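Local coordinates for N-acetylglucosaminidase (Paenibacillus barengoltzii, PDB 6INX), which hydrolyses glycosidic bonds at N-acetylglucosamine residues and probably acts as an endo-beta-N-acetylglucosaminidase on glycoprotein glycans, at residues 34-39 / 44-49; 67-70 / 76-79; 108-113 / 124-129; 156-159 / 163-166. All coordinates share one frame; numbering follows the deposited sequence.

Contact 1 (34-39 / 44-49); sequences FGHVRE and TGHLQN
His46 lays its imidazole over that of His36 and reaches the backbone of Phe34 with its NE2. From CB, chi1 of 58° sets CG between the backbone N and carbonyl carbon of His46, and the ring turns in toward strand 29-38. Along one edge of the ring, CD2 of His46 lies 3.6 Å from His36 CE1. On the other, CE1 of His46 lies 3.6 Å from His36 ND1. The two imidazoles form an offset stack, nearly parallel at 11°, with centroids 4.1 Å apart. At the far end, His46 NE2 donates to Phe34 O at 2.8 Å. The bond is fairly straight (159°), and the oxygen lies close to the ring plane, at the edge. Stack and bond together fix the ring's rotation. His46 ND1 is buried by the contact and has no partner in the model. Leu47 CG sits against the face of the His46 ring turned away from His36, while Leu47 CD2 packs 3.5 Å from Phe34 O. Within 44-49, Leu47 N bonds to Thr44 O and closes a type I turn. The turn follows a hairpin made by strands 29-38 and 41-43. Phe34 follows a cis peptide, as found in other family 18 enzymes, on the second strand of the TIM barrel.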
loop_
_atom_site.group_PDB
_atom_site.type_symbol
_atom_site.label_atom_id
_atom_site.label_comp_id
_atom_site.label_asym_id
_atom_site.label_seq_id
_atom_site.Cartn_x
_atom_site.Cartn_y
_atom_site.Cartn_z
ATOM N N PHE A 34 24.234 13.982 -6.991
ATOM C CA PHE A 34 24.137 13.578 -5.576
ATOM C C PHE A 34 25.558 13.325 -5.081
ATOM O O PHE A 34 26.371 12.752 -5.811
ATOM C CB PHE A 34 23.471 12.206 -5.439
ATOM C CG PHE A 34 21.975 12.210 -5.534
ATOM C CD1 PHE A 34 21.205 12.838 -4.569
ATOM C CD2 PHE A 34 21.332 11.527 -6.561
ATOM C CE1 PHE A 34 19.816 12.817 -4.650
ATOM C CE2 PHE A 34 19.943 11.501 -6.639
ATOM C CZ PHE A 34 19.191 12.142 -5.681
ATOM N N GLY A 35 25.853 13.677 -3.836
ATOM C CA GLY A 35 26.975 13.060 -3.159
ATOM C C GLY A 35 26.659 11.629 -2.771
ATOM O O GLY A 35 25.501 11.211 -2.728
ATOM N N HIS A 36 27.709 10.845 -2.526
ATOM C CA HIS A 36 27.567 9.450 -2.128
ATOM C C HIS A 36 28.262 9.220 -0.790
ATOM O O HIS A 36 29.008 10.069 -0.309
ATOM C CB HIS A 36 28.145 8.515 -3.196
ATOM C CG HIS A 36 27.532 8.699 -4.547
ATOM N ND1 HIS A 36 28.236 8.495 -5.714
ATOM C CD2 HIS A 36 26.285 9.072 -4.919
ATOM C CE1 HIS A 36 27.447 8.731 -6.748
ATOM N NE2 HIS A 36 26.259 9.085 -6.294
ATOM N N VAL A 37 28.004 8.057 -0.189
ATOM C CA VAL A 37 28.594 7.674 1.093
ATOM C C VAL A 37 29.556 6.519 0.851
ATOM O O VAL A 37 29.165 5.480 0.302
ATOM C CB VAL A 37 27.526 7.282 2.129
ATOM C CG1 VAL A 37 28.192 6.736 3.403
ATOM C CG2 VAL A 37 26.640 8.480 2.462
ATOM N N ARG A 38 30.810 6.702 1.252
ATOM C CA ARG A 38 31.804 5.639 1.240
ATOM C C ARG A 38 32.643 5.789 2.494
ATOM O O ARG A 38 33.012 6.909 2.861
ATOM C CB ARG A 38 32.724 5.733 0.011
ATOM C CG ARG A 38 32.029 5.532 -1.319
ATOM C CD ARG A 38 33.037 5.308 -2.443
ATOM N NE ARG A 38 33.693 6.543 -2.869
ATOM C CZ ARG A 38 33.121 7.479 -3.622
ATOM N NH1 ARG A 38 31.865 7.337 -4.037
ATOM N NH2 ARG A 38 33.804 8.564 -3.962
ATOM N N GLU A 39 32.936 4.664 3.150
ATOM C CA GLU A 39 33.739 4.672 4.376
ATOM C C GLU A 39 33.141 5.611 5.420
ATOM O O GLU A 39 33.851 6.331 6.126
ATOM C CB GLU A 39 35.208 4.998 4.091
ATOM C CG GLU A 39 35.862 4.071 3.075
ATOM C CD GLU A 39 37.292 4.466 2.764
ATOM O OE1 GLU A 39 38.166 4.282 3.637
ATOM O OE2 GLU A 39 37.543 4.969 1.649
ATOM N N THR A 44 32.418 13.712 -2.516
ATOM C CA THR A 44 32.114 14.667 -3.579
ATOM C C THR A 44 33.048 14.569 -4.779
ATOM O O THR A 44 32.866 15.323 -5.738
ATOM C CB THR A 44 32.139 16.112 -3.048
ATOM O OG1 THR A 44 33.438 16.405 -2.523
ATOM C CG2 THR A 44 31.087 16.304 -1.958
ATOM N N GLY A 45 34.029 13.661 -4.759
ATOM C CA GLY A 45 35.062 13.638 -5.785
ATOM C C GLY A 45 34.568 13.295 -7.176
ATOM O O GLY A 45 35.239 13.623 -8.159
ATOM N N HIS A 46 33.416 12.640 -7.284
ATOM C CA HIS A 46 32.857 12.311 -8.588
ATOM C C HIS A 46 32.080 13.469 -9.205
ATOM O O HIS A 46 31.764 13.418 -10.399
ATOM C CB HIS A 46 31.921 11.110 -8.446
ATOM C CG HIS A 46 30.808 11.342 -7.470
ATOM N ND1 HIS A 46 31.022 11.457 -6.110
ATOM C CD2 HIS A 46 29.478 11.511 -7.656
ATOM C CE1 HIS A 46 29.871 11.683 -5.503
ATOM N NE2 HIS A 46 28.916 11.714 -6.417
ATOM N N LEU A 47 31.756 14.499 -8.429
ATOM C CA LEU A 47 30.977 15.619 -8.944
ATOM C C LEU A 47 31.889 16.594 -9.676
ATOM O O LEU A 47 33.012 16.862 -9.241
ATOM C CB LEU A 47 30.277 16.329 -7.788
ATOM C CG LEU A 47 29.367 15.414 -6.966
ATOM C CD1 LEU A 47 28.903 16.102 -5.694
ATOM C CD2 LEU A 47 28.171 14.955 -7.802
ATOM N N GLN A 48 31.399 17.141 -10.787
ATOM C CA GLN A 48 32.277 17.826 -11.728
ATOM C C GLN A 48 32.145 19.343 -11.759
ATOM O O GLN A 48 33.109 20.019 -12.121
ATOM C CB GLN A 48 32.076 17.270 -13.145
ATOM C CG GLN A 48 32.748 15.921 -13.364
ATOM C CD GLN A 48 34.083 15.813 -12.647
ATOM O OE1 GLN A 48 34.227 15.060 -11.682
ATOM N NE2 GLN A 48 35.068 16.573 -13.114
ATOM N N ASN A 49 30.996 19.904 -11.383
ATOM C CA ASN A 49 30.725 21.315 -11.630
ATOM C C ASN A 49 30.619 22.145 -10.354
ATOM O O ASN A 49 30.037 23.236 -10.378
ATOM C CB ASN A 49 29.469 21.473 -12.490
ATOM C CG ASN A 49 29.665 20.958 -13.896
ATOM O OD1 ASN A 49 30.617 21.336 -14.578
ATOM N ND2 ASN A 49 28.764 20.096 -14.344
#

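Contact 2 (67-70 / 76-79); sequences LSVG and GFSE
Val69 and Gly70, at the end of the third strand of the TIM barrel, receive the ring edge of Phe77 from the short helix 77-81 that follows. This strand end carries the SxGG signature of glycoside hydrolase family 18, beginning at Ser68. Leu67 packs on Thr44 and Leu47 and does not touch 76-79. Ser68 OG is hydrogen-bonded to Asp107 on the next strand. Val69 is the first residue to meet the helix. Its CG1 stands anti to its backbone N (chi1 177°) and comes to 4.0 Å from Phe77 CZ. The carbonyl oxygen of Val69 is nearer, at 3.4 Å from the same CZ, and it lies close to the plane of the ring. The phenyl group thus meets the strand end-on, with its outer C-H edge and not its face. With CG anti to the carbonyl carbon (chi1 -74°), the ring of Phe77 extends from the helix start to the strand. Gly70 comes next and has unusual backbone angles. It bears no side chain, and this lets the ring rim approach the backbone directly. Val37 and Leu108 also pack against Phe77. At Gly70, CA is 3.6 Å from Phe77 CZ and 3.7 Å from Phe77 CE2.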
loop_
_atom_site.group_PDB
_atom_site.type_symbol
_atom_site.label_atom_id
_atom_site.label_comp_id
_atom_site.label_asym_id
_atom_site.label_seq_id
_atom_site.Cartn_x
_atom_site.Cartn_y
_atom_site.Cartn_z
ATOM N N LEU A 67 23.933 20.361 -0.901
ATOM C CA LEU A 67 24.408 19.124 -1.507
ATOM C C LEU A 67 23.486 18.002 -1.055
ATOM O O LEU A 67 23.389 17.729 0.148
ATOM C CB LEU A 67 25.833 18.821 -1.053
ATOM C CG LEU A 67 26.372 17.457 -1.510
ATOM C CD1 LEU A 67 26.575 17.392 -3.028
ATOM C CD2 LEU A 67 27.682 17.143 -0.778
ATOM N N SER A 68 22.798 17.368 -2.000
ATOM C CA SER A 68 21.974 16.220 -1.657
ATOM C C SER A 68 22.848 14.979 -1.651
ATOM O O SER A 68 23.635 14.763 -2.574
ATOM C CB SER A 68 20.830 16.052 -2.650
ATOM O OG SER A 68 19.956 15.016 -2.230
ATOM N N VAL A 69 22.718 14.165 -0.611
ATOM C CA VAL A 69 23.578 13.003 -0.406
ATOM C C VAL A 69 22.689 11.776 -0.406
ATOM O O VAL A 69 21.802 11.657 0.443
ATOM C CB VAL A 69 24.341 13.112 0.921
ATOM C CG1 VAL A 69 25.175 11.853 1.161
ATOM C CG2 VAL A 69 25.244 14.347 0.916
ATOM N N GLY A 70 22.935 10.862 -1.342
ATOM C CA GLY A 70 22.179 9.625 -1.381
ATOM C C GLY A 70 21.439 9.447 -2.683
ATOM O O GLY A 70 22.052 9.455 -3.754
ATOM N N GLY A 76 25.367 2.758 2.136
ATOM C CA GLY A 76 26.306 3.252 3.126
ATOM C C GLY A 76 25.683 3.932 4.327
ATOM O O GLY A 76 26.390 4.166 5.310
ATOM N N PHE A 77 24.382 4.232 4.285
ATOM C CA PHE A 77 23.757 5.024 5.341
ATOM C C PHE A 77 23.506 4.208 6.598
ATOM O O PHE A 77 23.819 4.657 7.703
ATOM C CB PHE A 77 22.430 5.591 4.841
ATOM C CG PHE A 77 22.571 6.723 3.879
ATOM C CD1 PHE A 77 22.841 8.003 4.330
ATOM C CD2 PHE A 77 22.403 6.513 2.519
ATOM C CE1 PHE A 77 22.949 9.060 3.430
ATOM C CE2 PHE A 77 22.518 7.558 1.618
ATOM C CZ PHE A 77 22.788 8.832 2.076
ATOM N N SER A 78 22.871 3.037 6.472
ATOM C CA SER A 78 22.637 2.219 7.657
ATOM C C SER A 78 23.959 1.870 8.334
ATOM O O SER A 78 24.064 1.887 9.565
ATOM C CB SER A 78 21.860 0.952 7.284
ATOM O OG SER A 78 21.646 0.104 8.399
ATOM N N GLU A 79 24.977 1.561 7.535
ATOM C CA GLU A 79 26.308 1.265 8.070
ATOM C C GLU A 79 26.877 2.455 8.838
ATOM O O GLU A 79 27.320 2.318 9.990
ATOM C CB GLU A 79 27.235 0.882 6.910
ATOM C CG GLU A 79 26.805 -0.369 6.115
ATOM C CD GLU A 79 25.967 -0.052 4.881
ATOM O OE1 GLU A 79 25.144 0.891 4.913
ATOM O OE2 GLU A 79 26.146 -0.762 3.861
#

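Contact 3 (108-113 / 124-129); sequences LDWEYP and PDDKAN
Trp110 turns the outer edge of its indole toward the carboxylate of Asp126. The two flat groups are steeply inclined, with planes 68° apart. Trp110 CZ2 lies 3.5 Å from Asp126 OD2 and equally far from Asp126 CG, so an aromatic C-H edge faces the acid. The indole gets there because its CG is anti to the backbone N (chi1 175°), which swings the benzene half toward helix 126-148. Pro113 folds back over the indole, with CG 3.8 Å above the plane and over its centre. The CB atoms of Pro113 and Asp126 are 4.0 Å apart, so the proline also packs on the foot of the acid. The carboxylate itself is held elsewhere. OD1 bonds to Ser78 OG, and OD2 takes the backbone N-H groups of Cys114 and Ser123. These bonds fix the acid and satisfy its buried oxygens, and they tie it to both ends of the loop that joins the two segments. Asp109 and Glu111 belong to the DxxDxDxE signature of family 18, and Trp110 lies between them. The fourth barrel strand, 105-109, runs into this region. Phe77 of helix 77-81 stacks on the indole face opposite Pro113, and Phe130 of helix 126-148 meets the ring nearly perpendicularly.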
loop_
_atom_site.group_PDB
_atom_site.type_symbol
_atom_site.label_atom_id
_atom_site.label_comp_id
_atom_site.label_asym_id
_atom_site.label_seq_id
_atom_site.Cartn_x
_atom_site.Cartn_y
_atom_site.Cartn_z
ATOM N N LEU A 108 20.003 15.304 3.229
ATOM C CA LEU A 108 20.236 13.867 3.315
ATOM C C LEU A 108 19.083 13.108 2.672
ATOM O O LEU A 108 17.924 13.286 3.060
ATOM C CB LEU A 108 20.376 13.429 4.769
ATOM C CG LEU A 108 21.274 12.207 4.936
ATOM C CD1 LEU A 108 22.732 12.603 4.757
ATOM C CD2 LEU A 108 21.051 11.572 6.300
ATOM N N ASP A 109 19.412 12.242 1.705
ATOM C CA ASP A 109 18.411 11.497 0.947
ATOM C C ASP A 109 18.653 9.994 1.093
ATOM O O ASP A 109 18.921 9.298 0.111
ATOM C CB ASP A 109 18.490 11.925 -0.525
ATOM C CG ASP A 109 17.357 11.396 -1.356
ATOM O OD1 ASP A 109 16.368 10.905 -0.777
ATOM O OD2 ASP A 109 17.450 11.485 -2.601
ATOM N N TRP A 110 18.584 9.494 2.321
ATOM C CA TRP A 110 18.670 8.066 2.611
ATOM C C TRP A 110 17.303 7.440 2.345
ATOM O O TRP A 110 16.304 7.825 2.957
ATOM C CB TRP A 110 19.066 7.920 4.084
ATOM C CG TRP A 110 19.104 6.525 4.677
ATOM C CD1 TRP A 110 18.859 5.332 4.050
ATOM C CD2 TRP A 110 19.421 6.202 6.032
ATOM N NE1 TRP A 110 18.997 4.289 4.941
ATOM C CE2 TRP A 110 19.343 4.797 6.166
ATOM C CE3 TRP A 110 19.775 6.965 7.147
ATOM C CZ2 TRP A 110 19.600 4.148 7.366
ATOM C CZ3 TRP A 110 20.049 6.316 8.333
ATOM C CH2 TRP A 110 19.938 4.920 8.441
ATOM N N GLU A 111 17.248 6.488 1.419
ATOM C CA GLU A 111 15.972 5.920 0.991
ATOM C C GLU A 111 15.975 4.421 1.266
ATOM O O GLU A 111 16.337 3.642 0.385
ATOM C CB GLU A 111 15.751 6.239 -0.502
ATOM C CG GLU A 111 15.737 7.749 -0.769
ATOM C CD GLU A 111 15.408 8.123 -2.211
ATOM O OE1 GLU A 111 14.935 7.267 -2.974
ATOM O OE2 GLU A 111 15.624 9.300 -2.579
ATOM N N TYR A 112 15.596 4.000 2.474
ATOM C CA TYR A 112 15.100 4.837 3.572
ATOM C C TYR A 112 15.510 4.126 4.864
ATOM O O TYR A 112 15.726 2.915 4.843
ATOM C CB TYR A 112 13.562 4.906 3.564
ATOM C CG TYR A 112 12.913 5.141 2.214
ATOM C CD1 TYR A 112 12.690 6.431 1.737
ATOM C CD2 TYR A 112 12.511 4.066 1.424
ATOM C CE1 TYR A 112 12.088 6.639 0.486
ATOM C CE2 TYR A 112 11.919 4.263 0.202
ATOM C CZ TYR A 112 11.703 5.539 -0.261
ATOM O OH TYR A 112 11.112 5.696 -1.502
ATOM N N PRO A 113 15.565 4.833 5.995
ATOM C CA PRO A 113 15.887 4.160 7.263
ATOM C C PRO A 113 14.947 2.988 7.514
ATOM O O PRO A 113 13.726 3.136 7.431
ATOM C CB PRO A 113 15.683 5.264 8.308
ATOM C CG PRO A 113 15.914 6.547 7.562
ATOM C CD PRO A 113 15.375 6.289 6.166
ATOM N N PRO A 124 16.457 -2.683 11.665
ATOM C CA PRO A 124 15.498 -2.030 12.566
ATOM C C PRO A 124 16.134 -0.963 13.429
ATOM O O PRO A 124 15.441 -0.040 13.861
ATOM C CB PRO A 124 14.962 -3.184 13.428
ATOM C CG PRO A 124 15.436 -4.428 12.795
ATOM C CD PRO A 124 16.583 -4.130 11.910
ATOM N N ASP A 125 17.438 -1.077 13.710
ATOM C CA ASP A 125 18.133 -0.058 14.487
ATOM C C ASP A 125 18.182 1.287 13.774
ATOM O O ASP A 125 18.468 2.301 14.422
ATOM C CB ASP A 125 19.563 -0.511 14.810
ATOM C CG ASP A 125 19.608 -1.745 15.686
ATOM O OD1 ASP A 125 18.617 -2.014 16.393
ATOM O OD2 ASP A 125 20.645 -2.445 15.666
ATOM N N ASP A 126 17.907 1.324 12.462
ATOM C CA ASP A 126 17.961 2.582 11.717
ATOM C C ASP A 126 16.969 3.605 12.260
ATOM O O ASP A 126 17.176 4.813 12.102
ATOM C CB ASP A 126 17.626 2.358 10.239
ATOM C CG ASP A 126 18.634 1.518 9.500
ATOM O OD1 ASP A 126 19.777 1.309 9.980
ATOM O OD2 ASP A 126 18.267 1.082 8.391
ATOM N N LYS A 127 15.865 3.147 12.850
ATOM C CA LYS A 127 14.857 4.090 13.330
ATOM C C LYS A 127 15.435 5.020 14.391
ATOM O O LYS A 127 15.296 6.246 14.303
ATOM C CB LYS A 127 13.644 3.316 13.848
ATOM C CG LYS A 127 12.524 4.197 14.364
ATOM C CD LYS A 127 11.260 3.387 14.555
ATOM C CE LYS A 127 10.169 4.224 15.203
ATOM N NZ LYS A 127 8.894 3.447 15.236
ATOM N N ALA A 128 16.114 4.459 15.392
ATOM C CA ALA A 128 16.772 5.307 16.378
ATOM C C ALA A 128 18.042 5.936 15.815
ATOM O O ALA A 128 18.340 7.102 16.102
ATOM C CB ALA A 128 17.082 4.488 17.635
ATOM N N ASN A 129 18.779 5.196 14.975
ATOM C CA ASN A 129 20.089 5.672 14.528
ATOM C C ASN A 129 19.976 6.856 13.569
ATOM O O ASN A 129 20.886 7.690 13.515
ATOM C CB ASN A 129 20.878 4.528 13.876
ATOM C CG ASN A 129 21.321 3.491 14.875
ATOM O OD1 ASN A 129 21.290 3.728 16.077
ATOM N ND2 ASN A 129 21.718 2.334 14.390
#

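Contact 4 (156-159 / 163-166); sequences IAAG and YYID
Two adjacent tyrosines of helix 162-166 use different first torsions to reach Ala158 and Gly159. In Tyr164, CG is opposite the backbone N (chi1 -169°), which sends its ring out from the helix along the fifth strand of the TIM barrel, 153-159. Tyr163 has chi1 of 66°, with CG held between backbone N and carbonyl carbon, and its hydroxyl end swings over the end of the strand. The helix follows the strand directly, so the contact is local to one strand-to-helix connection of the barrel. The ring of Tyr164 lies with one face on the backbone. Ala158 CB makes a CH-pi contact there, 3.8 Å from the ring centroid and 28° from the normal. Gly159 N lies over the same face, also offset from the centre, 3.2 Å from Tyr164 CD2. The lack of a side chain at Gly159 permits both tyrosines to come close, and its CA is 3.5 Å from Tyr163 OH. Gly159 O is buried here and has no partner in the model. Phe130 and Phe220, from helices 126-148 and 213-222, pack around Tyr164. Tyr163 meets the ring of Tyr112 and packs on Leu208 of the second subunit. Asp166, later on the helix, forms a salt bridge with Arg210 of that subunit. The Tyr164 hydroxyl runs past Ile156 CD1 at 3.6 Å. Its polar need is met by a water, which accepts from Tyr164 OH at 2.7 Å and donates to Ala157 O, also at 2.7 Å.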
loop_
_atom_site.group_PDB
_atom_site.type_symbol
_atom_site.label_atom_id
_atom_site.label_comp_id
_atom_site.label_asym_id
_atom_site.label_seq_id
_atom_site.Cartn_x
_atom_site.Cartn_y
_atom_site.Cartn_z
ATOM N N ILE A 156 16.180 16.916 4.860
ATOM C CA ILE A 156 16.087 15.548 4.372
ATOM C C ILE A 156 15.048 15.501 3.267
ATOM O O ILE A 156 14.172 16.359 3.163
ATOM C CB ILE A 156 15.724 14.505 5.457
ATOM C CG1 ILE A 156 14.297 14.742 5.983
ATOM C CG2 ILE A 156 16.784 14.476 6.562
ATOM C CD1 ILE A 156 13.800 13.651 6.928
ATOM N N ALA A 157 15.167 14.478 2.431
ATOM C CA ALA A 157 14.071 14.052 1.575
ATOM C C ALA A 157 13.498 12.781 2.177
ATOM O O ALA A 157 14.242 11.825 2.448
ATOM C CB ALA A 157 14.571 13.761 0.162
ATOM N N ALA A 158 12.187 12.767 2.383
ATOM C CA ALA A 158 11.514 11.690 3.087
ATOM C C ALA A 158 10.539 10.968 2.171
ATOM O O ALA A 158 9.908 11.586 1.309
ATOM C CB ALA A 158 10.748 12.247 4.289
ATOM N N GLY A 159 10.418 9.658 2.373
ATOM C CA GLY A 159 9.370 8.904 1.713
ATOM C C GLY A 159 7.992 9.341 2.166
ATOM O O GLY A 159 7.800 9.794 3.293
ATOM N N TYR A 163 5.075 3.650 5.583
ATOM C CA TYR A 163 6.329 2.960 5.877
ATOM C C TYR A 163 7.377 3.918 6.424
ATOM O O TYR A 163 8.170 3.548 7.300
ATOM C CB TYR A 163 6.863 2.237 4.629
ATOM C CG TYR A 163 7.281 3.166 3.504
ATOM C CD1 TYR A 163 6.396 3.506 2.488
ATOM C CD2 TYR A 163 8.560 3.719 3.461
ATOM C CE1 TYR A 163 6.774 4.367 1.465
ATOM C CE2 TYR A 163 8.936 4.593 2.439
ATOM C CZ TYR A 163 8.032 4.906 1.452
ATOM O OH TYR A 163 8.390 5.764 0.437
ATOM N N TYR A 164 7.423 5.146 5.898
ATOM C CA TYR A 164 8.511 6.041 6.279
ATOM C C TYR A 164 8.336 6.521 7.713
ATOM O O TYR A 164 9.312 6.589 8.478
ATOM C CB TYR A 164 8.607 7.226 5.315
ATOM C CG TYR A 164 9.885 8.014 5.529
ATOM C CD1 TYR A 164 9.918 9.071 6.440
ATOM C CD2 TYR A 164 11.057 7.674 4.855
ATOM C CE1 TYR A 164 11.082 9.793 6.657
ATOM C CE2 TYR A 164 12.234 8.387 5.062
ATOM C CZ TYR A 164 12.237 9.441 5.967
ATOM O OH TYR A 164 13.396 10.154 6.187
ATOM N N ILE A 165 7.096 6.839 8.091
ATOM C CA ILE A 165 6.777 7.176 9.473
ATOM C C ILE A 165 7.154 6.026 10.394
ATOM O O ILE A 165 7.725 6.232 11.472
ATOM C CB ILE A 165 5.277 7.513 9.579
ATOM C CG1 ILE A 165 4.912 8.673 8.645
ATOM C CG2 ILE A 165 4.888 7.807 11.027
ATOM C CD1 ILE A 165 5.572 9.984 9.017
ATOM N N ASP A 166 6.848 4.790 9.980
ATOM C CA ASP A 166 7.108 3.629 10.818
ATOM C C ASP A 166 8.595 3.355 10.977
ATOM O O ASP A 166 8.987 2.713 11.954
ATOM C CB ASP A 166 6.426 2.387 10.234
ATOM C CG ASP A 166 4.906 2.475 10.273
ATOM O OD1 ASP A 166 4.375 3.369 10.967
ATOM O OD2 ASP A 166 4.245 1.638 9.626
HETATM O O HOH W 1 15.169 9.942 4.175
#

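The four contacts follow in series along the chain and start from consecutive strands of one TIM barrel: 29-38, 64-70, 105-109 and 153-159. Centres of contacts 1 and 2, and of contacts 2 and 3, are about 10 Å apart, and those of contacts 3 and 4 about 9 Å. The centres of contacts 1 and 4 are about 23 Å apart. Backbone bonds between neighbouring strands join each contact to the next. Contacts 2 and 3 are also tied by Ser78 and Asp126. Each contact joins a barrel strand to the segment that follows soon after it in the chain; the family 18 signature residues named lie in contacts 2 and 3. Only contacts 3 and 4 approach the second subunit.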